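Local coordinates for centrosomal protein of 192 kDa (Homo sapiens, PDB 6FVI) that is required for mitotic centrosome maturation and bipolar spindle assembly, acting as a centrosome-specific activating scaffold for the kinases AURKA and PLK1, at residues W55-K66 against G109-C119. Numbering follows the deposited sequence.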
ATOM      1  N   TRP A  55       8.619   6.345   8.268  1.00  7.97           N
ATOM      2  CA  TRP A  55       7.933   5.475   7.329  1.00  8.14           C
ATOM      3  C   TRP A  55       8.464   5.668   5.927  1.00  7.73           C
ATOM      4  O   TRP A  55       8.959   6.738   5.568  1.00  8.28           O
ATOM      5  CB  TRP A  55       6.408   5.715   7.391  1.00  8.62           C
ATOM      6  CG  TRP A  55       5.992   7.097   6.985  1.00  7.72           C
ATOM      7  CD1 TRP A  55       5.877   8.174   7.797  1.00  8.08           C
ATOM      8  CD2 TRP A  55       5.648   7.547   5.674  1.00  8.08           C
ATOM      9  NE1 TRP A  55       5.512   9.276   7.073  1.00  8.19           N
ATOM     10  CE2 TRP A  55       5.351   8.915   5.769  1.00  7.97           C
ATOM     11  CE3 TRP A  55       5.524   6.918   4.415  1.00  9.43           C
ATOM     12  CZ2 TRP A  55       4.949   9.671   4.667  1.00  9.29           C
ATOM     13  CZ3 TRP A  55       5.113   7.680   3.337  1.00 10.67           C
ATOM     14  CH2 TRP A  55       4.847   9.033   3.468  1.00 10.56           C
ATOM     15  N   HIS A  56       8.297   4.624   5.113  1.00  7.99           N
ATOM     16  CA  HIS A  56       8.715   4.639   3.734  1.00  8.46           C
ATOM     17  C   HIS A  56       7.855   3.676   2.950  1.00  8.28           C
ATOM     18  O   HIS A  56       7.623   2.552   3.404  1.00 11.17           O
ATOM     19  CB  HIS A  56      10.190   4.214   3.649  1.00 11.19           C
ATOM     20  CG  HIS A  56      10.680   3.987   2.260  1.00 12.47           C
ATOM     21  ND1 HIS A  56      10.892   4.974   1.327  1.00 16.81           N
ATOM     22  CD2 HIS A  56      10.897   2.819   1.612  1.00 16.00           C
ATOM     23  CE1 HIS A  56      11.341   4.433   0.209  1.00 15.93           C
ATOM     24  NE2 HIS A  56      11.323   3.125   0.342  1.00 19.79           N
ATOM     25  N   LEU A  57       7.407   4.092   1.781  1.00  8.34           N
ATOM     26  CA  LEU A  57       6.620   3.255   0.860  1.00  9.94           C
ATOM     27  C   LEU A  57       7.468   2.722  -0.215  1.00 10.18           C
ATOM     28  O   LEU A  57       8.259   3.470  -0.775  1.00 14.40           O
ATOM     29  CB  LEU A  57       5.618   4.082   0.007  1.00 14.25           C
ATOM     30  CG  LEU A  57       4.731   4.987   0.794  1.00 15.12           C
ATOM     31  CD1 LEU A  57       3.733   5.763   0.031  1.00 14.80           C
ATOM     32  CD2 LEU A  57       3.992   4.210   1.891  1.00 17.24           C
ATOM     33  N   SER A  58       7.236   1.468  -0.566  1.00 11.12           N
ATOM     34  CA  SER A  58       7.929   0.928  -1.696  0.50 14.84           C
ATOM     35  C   SER A  58       7.076  -0.060  -2.427  1.00 12.42           C
ATOM     36  O   SER A  58       6.217  -0.713  -1.882  1.00 14.06           O
ATOM     37  CB  SER A  58       9.231   0.287  -1.266  0.50 19.03           C
ATOM     38  OG  SER A  58       8.951  -0.842  -0.480  0.50 21.05           O
ATOM     39  N   SER A  59       7.289  -0.104  -3.730  1.00 13.07           N
ATOM     40  CA  SER A  59       6.578  -1.069  -4.542  1.00 11.60           C
ATOM     41  C   SER A  59       7.306  -2.381  -4.437  1.00 12.43           C
ATOM     42  O   SER A  59       8.534  -2.441  -4.380  1.00 16.56           O
ATOM     43  CB  SER A  59       6.479  -0.644  -5.985  1.00 14.88           C
ATOM     44  OG  SER A  59       7.752  -0.336  -6.524  1.00 20.14           O
ATOM     45  N   LEU A  60       6.550  -3.453  -4.499  0.70 11.51           N
ATOM     46  CA  LEU A  60       7.171  -4.760  -4.352  0.70 13.50           C
ATOM     47  C   LEU A  60       7.699  -5.345  -5.652  0.70 12.22           C
ATOM     48  O   LEU A  60       8.572  -6.196  -5.639  0.70 14.88           O
ATOM     49  CB  LEU A  60       6.242  -5.681  -3.578  0.70 19.23           C
ATOM     50  CG  LEU A  60       5.913  -5.074  -2.190  0.70 21.14           C
ATOM     51  CD1 LEU A  60       4.942  -5.989  -1.478  0.70 25.72           C
ATOM     52  CD2 LEU A  60       7.146  -4.767  -1.333  0.70 24.94           C
ATOM     53  N   ALA A  61       7.138  -4.884  -6.763  1.00 10.95           N
ATOM     54  CA  ALA A  61       7.559  -5.261  -8.119  1.00 10.70           C
ATOM     55  C   ALA A  61       6.860  -4.275  -9.034  1.00  9.98           C
ATOM     56  O   ALA A  61       5.904  -3.609  -8.617  1.00  9.60           O
ATOM     57  CB  ALA A  61       7.134  -6.671  -8.450  1.00 12.42           C
ATOM     58  N   PRO A  62       7.272  -4.218 -10.298  1.00 10.80           N
ATOM     59  CA  PRO A  62       6.619  -3.292 -11.231  1.00 10.41           C
ATOM     60  C   PRO A  62       5.150  -3.647 -11.413  1.00  8.76           C
ATOM     61  O   PRO A  62       4.720  -4.754 -11.109  1.00  9.08           O
ATOM     62  CB  PRO A  62       7.410  -3.478 -12.532  1.00 12.46           C
ATOM     63  CG  PRO A  62       8.768  -3.886 -12.046  1.00 16.45           C
ATOM     64  CD  PRO A  62       8.467  -4.827 -10.908  1.00 14.55           C
ATOM     65  N   PRO A  63       4.364  -2.730 -11.945  1.00  7.87           N
ATOM     66  CA  PRO A  63       2.959  -3.067 -12.194  1.00  7.15           C
ATOM     67  C   PRO A  63       2.826  -4.280 -13.070  1.00  6.67           C
ATOM     68  O   PRO A  63       3.615  -4.463 -14.005  1.00  7.90           O
ATOM     69  CB  PRO A  63       2.429  -1.817 -12.928  1.00  8.00           C
ATOM     70  CG  PRO A  63       3.390  -0.724 -12.581  1.00  9.94           C
ATOM     71  CD  PRO A  63       4.704  -1.393 -12.467  1.00  9.09           C
ATOM     72  N   TYR A  64       1.814  -5.074 -12.797  1.00  6.43           N
ATOM     73  CA  TYR A  64       1.451  -6.184 -13.638  1.00  6.56           C
ATOM     74  C   TYR A  64       0.168  -5.857 -14.354  1.00  6.50           C
ATOM     75  O   TYR A  64      -0.739  -5.217 -13.796  1.00  7.25           O
ATOM     76  CB  TYR A  64       1.378  -7.515 -12.848  1.00  7.46           C
ATOM     77  CG  TYR A  64       0.380  -7.558 -11.728  1.00  7.65           C
ATOM     78  CD1 TYR A  64       0.691  -7.043 -10.467  1.00  7.82           C
ATOM     79  CD2 TYR A  64      -0.861  -8.134 -11.891  1.00  8.24           C
ATOM     80  CE1 TYR A  64      -0.211  -7.106  -9.427  1.00  8.25           C
ATOM     81  CE2 TYR A  64      -1.779  -8.200 -10.869  1.00  8.69           C
ATOM     82  CZ  TYR A  64      -1.436  -7.691  -9.619  1.00  8.68           C
ATOM     83  OH  TYR A  64      -2.326  -7.734  -8.576  1.00 10.17           O
ATOM     84  N   VAL A  65       0.089  -6.236 -15.638  1.00  6.42           N
ATOM     85  CA  VAL A  65      -0.921  -5.702 -16.523  1.00  6.66           C
ATOM     86  C   VAL A  65      -1.504  -6.816 -17.373  1.00  7.32           C
ATOM     87  O   VAL A  65      -0.774  -7.583 -18.010  1.00  7.85           O
ATOM     88  CB  VAL A  65      -0.347  -4.596 -17.420  1.00  7.42           C
ATOM     89  CG1 VAL A  65      -1.475  -3.827 -18.090  1.00  8.36           C
ATOM     90  CG2 VAL A  65       0.539  -3.661 -16.611  1.00  8.04           C
ATOM     91  N   LYS A  66      -2.823  -6.873 -17.428  0.50  9.18           N
ATOM     92  CA  LYS A  66      -3.494  -7.890 -18.225  0.50 10.32           C
ATOM     93  C   LYS A  66      -4.339  -7.175 -19.261  0.50 10.35           C
ATOM     94  O   LYS A  66      -4.703  -5.997 -19.137  0.50 10.06           O
ATOM     95  CB  LYS A  66      -4.323  -8.829 -17.335  0.50 13.82           C
ATOM     96  CG  LYS A  66      -5.534  -8.205 -16.673  0.50 13.78           C
ATOM     97  CD  LYS A  66      -6.274  -9.140 -15.724  0.50 18.73           C
ATOM     98  CE  LYS A  66      -7.113  -8.306 -14.763  0.50 22.97           C
ATOM     99  NZ  LYS A  66      -7.486  -8.986 -13.491  0.50 29.04           N
ATOM    100  N   GLY A 109      -5.126  -1.573 -20.789  0.50 13.68           N
ATOM    101  CA  GLY A 109      -4.774  -2.667 -19.982  0.50 12.64           C
ATOM    102  C   GLY A 109      -5.406  -2.491 -18.647  0.50 10.29           C
ATOM    103  O   GLY A 109      -5.875  -1.403 -18.293  0.50 11.05           O
ATOM    104  N   ASP A 110      -5.361  -3.587 -17.893  1.00  9.84           N
ATOM    105  CA  ASP A 110      -5.856  -3.609 -16.531  1.00  8.89           C
ATOM    106  C   ASP A 110      -4.638  -3.796 -15.637  1.00  7.59           C
ATOM    107  O   ASP A 110      -3.983  -4.835 -15.677  1.00  8.26           O
ATOM    108  CB  ASP A 110      -6.868  -4.722 -16.369  1.00 11.46           C
ATOM    109  CG  ASP A 110      -7.618  -4.647 -15.084  1.00 14.44           C
ATOM    110  OD1 ASP A 110      -7.291  -3.797 -14.247  1.00 18.09           O
ATOM    111  OD2 ASP A 110      -8.555  -5.455 -14.920  1.00 21.33           O
ATOM    112  N   TYR A 111      -4.319  -2.735 -14.897  1.00  7.32           N
ATOM    113  CA  TYR A 111      -3.064  -2.591 -14.167  1.00  6.85           C
ATOM    114  C   TYR A 111      -3.244  -2.849 -12.678  1.00  6.81           C
ATOM    115  O   TYR A 111      -4.274  -2.459 -12.106  1.00  7.90           O
ATOM    116  CB  TYR A 111      -2.584  -1.134 -14.285  1.00  7.01           C
ATOM    117  CG  TYR A 111      -2.194  -0.685 -15.672  1.00  7.40           C
ATOM    118  CD1 TYR A 111      -3.141  -0.487 -16.678  1.00  8.61           C
ATOM    119  CD2 TYR A 111      -0.873  -0.417 -15.972  1.00  7.97           C
ATOM    120  CE1 TYR A 111      -2.771  -0.041 -17.922  1.00  9.49           C
ATOM    121  CE2 TYR A 111      -0.508   0.054 -17.225  1.00  9.04           C
ATOM    122  CZ  TYR A 111      -1.468   0.230 -18.203  1.00  9.60           C
ATOM    123  OH  TYR A 111      -1.070   0.692 -19.420  1.00 11.63           O
ATOM    124  N   ALA A 112      -2.221  -3.394 -12.043  1.00  6.12           N
ATOM    125  CA  ALA A 112      -2.240  -3.496 -10.596  1.00  6.54           C
ATOM    126  C   ALA A 112      -0.812  -3.527 -10.101  1.00  6.53           C
ATOM    127  O   ALA A 112       0.128  -3.791 -10.847  1.00  6.68           O
ATOM    128  CB  ALA A 112      -3.028  -4.710 -10.132  1.00  7.69           C
ATOM    129  N   GLN A 113      -0.650  -3.281  -8.800  1.00  6.63           N
ATOM    130  CA  GLN A 113       0.674  -3.279  -8.213  1.00  6.90           C
ATOM    131  C   GLN A 113       0.548  -3.418  -6.702  1.00  7.27           C
ATOM    132  O   GLN A 113      -0.323  -2.799  -6.085  1.00  8.25           O
ATOM    133  CB  GLN A 113       1.425  -1.993  -8.561  1.00  7.20           C
ATOM    134  CG  GLN A 113       2.908  -2.045  -8.247  1.00  7.80           C
ATOM    135  CD  GLN A 113       3.616  -0.794  -8.714  1.00  7.96           C
ATOM    136  OE1 GLN A 113       3.020   0.284  -8.807  1.00  8.39           O
ATOM    137  NE2 GLN A 113       4.897  -0.934  -8.975  1.00  8.79           N
ATOM    138  N   PHE A 114       1.454  -4.200  -6.121  1.00  7.55           N
ATOM    139  CA  PHE A 114       1.553  -4.346  -4.685  1.00  7.73           C
ATOM    140  C   PHE A 114       2.613  -3.432  -4.111  1.00  8.39           C
ATOM    141  O   PHE A 114       3.690  -3.298  -4.688  1.00  8.97           O
ATOM    142  CB  PHE A 114       1.890  -5.801  -4.320  1.00  8.34           C
ATOM    143  CG  PHE A 114       0.774  -6.767  -4.621  1.00  8.83           C
ATOM    144  CD1 PHE A 114      -0.361  -6.802  -3.792  1.00 10.83           C
ATOM    145  CD2 PHE A 114       0.806  -7.592  -5.726  1.00  9.36           C
ATOM    146  CE1 PHE A 114      -1.410  -7.672  -4.068  1.00 12.39           C
ATOM    147  CE2 PHE A 114      -0.224  -8.475  -5.971  1.00 11.05           C
ATOM    148  CZ  PHE A 114      -1.321  -8.530  -5.149  1.00 12.50           C
ATOM    149  N   TRP A 115       2.292  -2.832  -2.964  1.00  8.02           N
ATOM    150  CA  TRP A 115       3.171  -1.909  -2.252  1.00  8.05           C
ATOM    151  C   TRP A 115       3.207  -2.268  -0.772  1.00  8.63           C
ATOM    152  O   TRP A 115       2.306  -2.935  -0.245  1.00  9.58           O
ATOM    153  CB  TRP A 115       2.612  -0.483  -2.390  1.00  8.47           C
ATOM    154  CG  TRP A 115       2.724   0.121  -3.734  1.00  8.72           C
ATOM    155  CD1 TRP A 115       2.040  -0.213  -4.860  1.00  9.65           C
ATOM    156  CD2 TRP A 115       3.590   1.206  -4.103  1.00  9.53           C
ATOM    157  NE1 TRP A 115       2.440   0.575  -5.908  1.00  9.83           N
ATOM    158  CE2 TRP A 115       3.380   1.461  -5.471  1.00 10.11           C
ATOM    159  CE3 TRP A 115       4.515   1.980  -3.418  1.00 11.50           C
ATOM    160  CZ2 TRP A 115       4.060   2.469  -6.168  1.00 12.62           C
ATOM    161  CZ3 TRP A 115       5.186   2.973  -4.104  1.00 14.12           C
ATOM    162  CH2 TRP A 115       4.957   3.205  -5.467  1.00 15.22           C
ATOM    163  N   ASP A 116       4.253  -1.813  -0.117  1.00  9.16           N
ATOM    164  CA  ASP A 116       4.182  -1.808   1.316  0.50  9.58           C
ATOM    165  C   ASP A 116       4.687  -0.550   1.912  1.00  8.91           C
ATOM    166  O   ASP A 116       5.368   0.262   1.297  1.00 11.64           O
ATOM    167  CB  ASP A 116       4.860  -3.001   1.947  0.50 11.39           C
ATOM    168  CG  ASP A 116       6.341  -2.968   1.874  0.50 16.70           C
ATOM    169  OD1 ASP A 116       6.926  -1.997   1.395  0.50 21.18           O
ATOM    170  OD2 ASP A 116       6.942  -3.946   2.358  0.50 23.07           O
ATOM    171  N   VAL A 117       4.246  -0.337   3.135  1.00  9.36           N
ATOM    172  CA  VAL A 117       4.763   0.707   3.999  1.00  8.95           C
ATOM    173  C   VAL A 117       5.602   0.040   5.051  1.00  8.50           C
ATOM    174  O   VAL A 117       5.151  -0.886   5.703  1.00 11.78           O
ATOM    175  CB  VAL A 117       3.639   1.447   4.707  1.00 11.91           C
ATOM    176  CG1 VAL A 117       4.216   2.662   5.429  1.00 14.53           C
ATOM    177  CG2 VAL A 117       2.506   1.808   3.761  1.00 17.08           C
ATOM    178  N   GLU A 118       6.809   0.535   5.210  0.50  9.16           N
ATOM    179  CA  GLU A 118       7.722   0.066   6.216  0.50 10.19           C
ATOM    180  C   GLU A 118       7.812   1.152   7.251  0.50  8.80           C
ATOM    181  O   GLU A 118       8.062   2.298   6.876  0.50 10.87           O
ATOM    182  CB  GLU A 118       9.075  -0.187   5.550  0.50 13.97           C
ATOM    183  CG  GLU A 118       9.061  -1.463   4.711  0.50 18.69           C
ATOM    184  CD  GLU A 118      10.386  -1.743   4.017  0.50 26.53           C
ATOM    185  OE1 GLU A 118      11.113  -2.643   4.479  0.50 37.15           O
ATOM    186  OE2 GLU A 118      10.702  -1.070   3.011  0.50 31.33           O
ATOM    187  N   CYS A 119       7.632   0.847   8.538  1.00  9.87           N
ATOM    188  CA  CYS A 119       7.834   1.881   9.491  0.50  8.92           C
ATOM    189  C   CYS A 119       8.377   1.370  10.788  1.00  9.40           C
ATOM    190  O   CYS A 119       8.419   0.175  11.078  1.00 11.45           O
ATOM    191  CB  CYS A 119       6.570   2.733   9.663  0.50 10.05           C
ATOM    192  SG  CYS A 119       5.266   1.855  10.528  0.50 12.03           S
TER
HETATM  193  O   HOH W   1       8.648   0.164   2.142  1.00 29.20           O
HETATM  194  O   HOH W   2       3.378  -5.438  -7.923  1.00 11.50           O
HETATM  195  O   HOH W   3      -3.399  -6.412 -13.485  1.00 11.78           O
HETATM  196  O   HOH W   4      -9.024  -6.814 -12.779  1.00 37.69           O
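Residues 55-59 and 64-66 pair antiparallel with 109-119 in two ladders interrupted by the loop 60-63, joining neighbouring strands of the beta-sandwich of PapD-like (ASH) domain 7. The register supports this reading: Ser58 faces Asp116 and Tyr64 faces Ala112, a shift of two residues, and each pair is closed by two backbone bonds.

At the break, Leu60 N still bonds Phe114 O, 2.9 Å; beyond it the strands separate, a water links Phe114 N to Ala61 O, and the Gln113 side chain spans the opening. With CG anti to the backbone N (chi1 -167°) and an extended chain, its NE2 gives a nearly straight bond of 2.9 Å to Ala61 O, which lies in the amide plane. A weak bond from Trp115 NE1 reaches Gln113 OE1, 3.0 Å.

Two aromatic faces take part in the inward packing. Ser59 CB sits over the six-membered ring of Trp115, 3.8 Å from its centroid, while Leu57 CB meets the ring edge; Phe133 of strand 129-139 stacks on this indole. Replacing the indole by an alanine is likely to open a gap beneath Ser59 and beside Phe133 and to take from Gln113 OE1 its weak N-H partner, leaving the amide held through NE2. Val65 CG1 stands almost exactly on the normal of the Tyr111 ring, 3.8 Å from the centroid. Leu57 CD2 meets Val117 CG2 tightly, at 3.4 Å.

On the other side, Ala112 CB approaches a face of Tyr64, 3.4 Å from CZ, and the Tyr64 and Phe114 rings are near parallel (21°) but slid apart. Lys66 NZ and Asp110 OD2 form a long salt bridge of 4.0 Å, with a water bonded to both. The inner face is thus mainly apolar and aromatic, with the Gln113 amide bonded at the break; the outer mixes the Tyr64-Ala112-Phe114 cluster with charged groups and bridging waters.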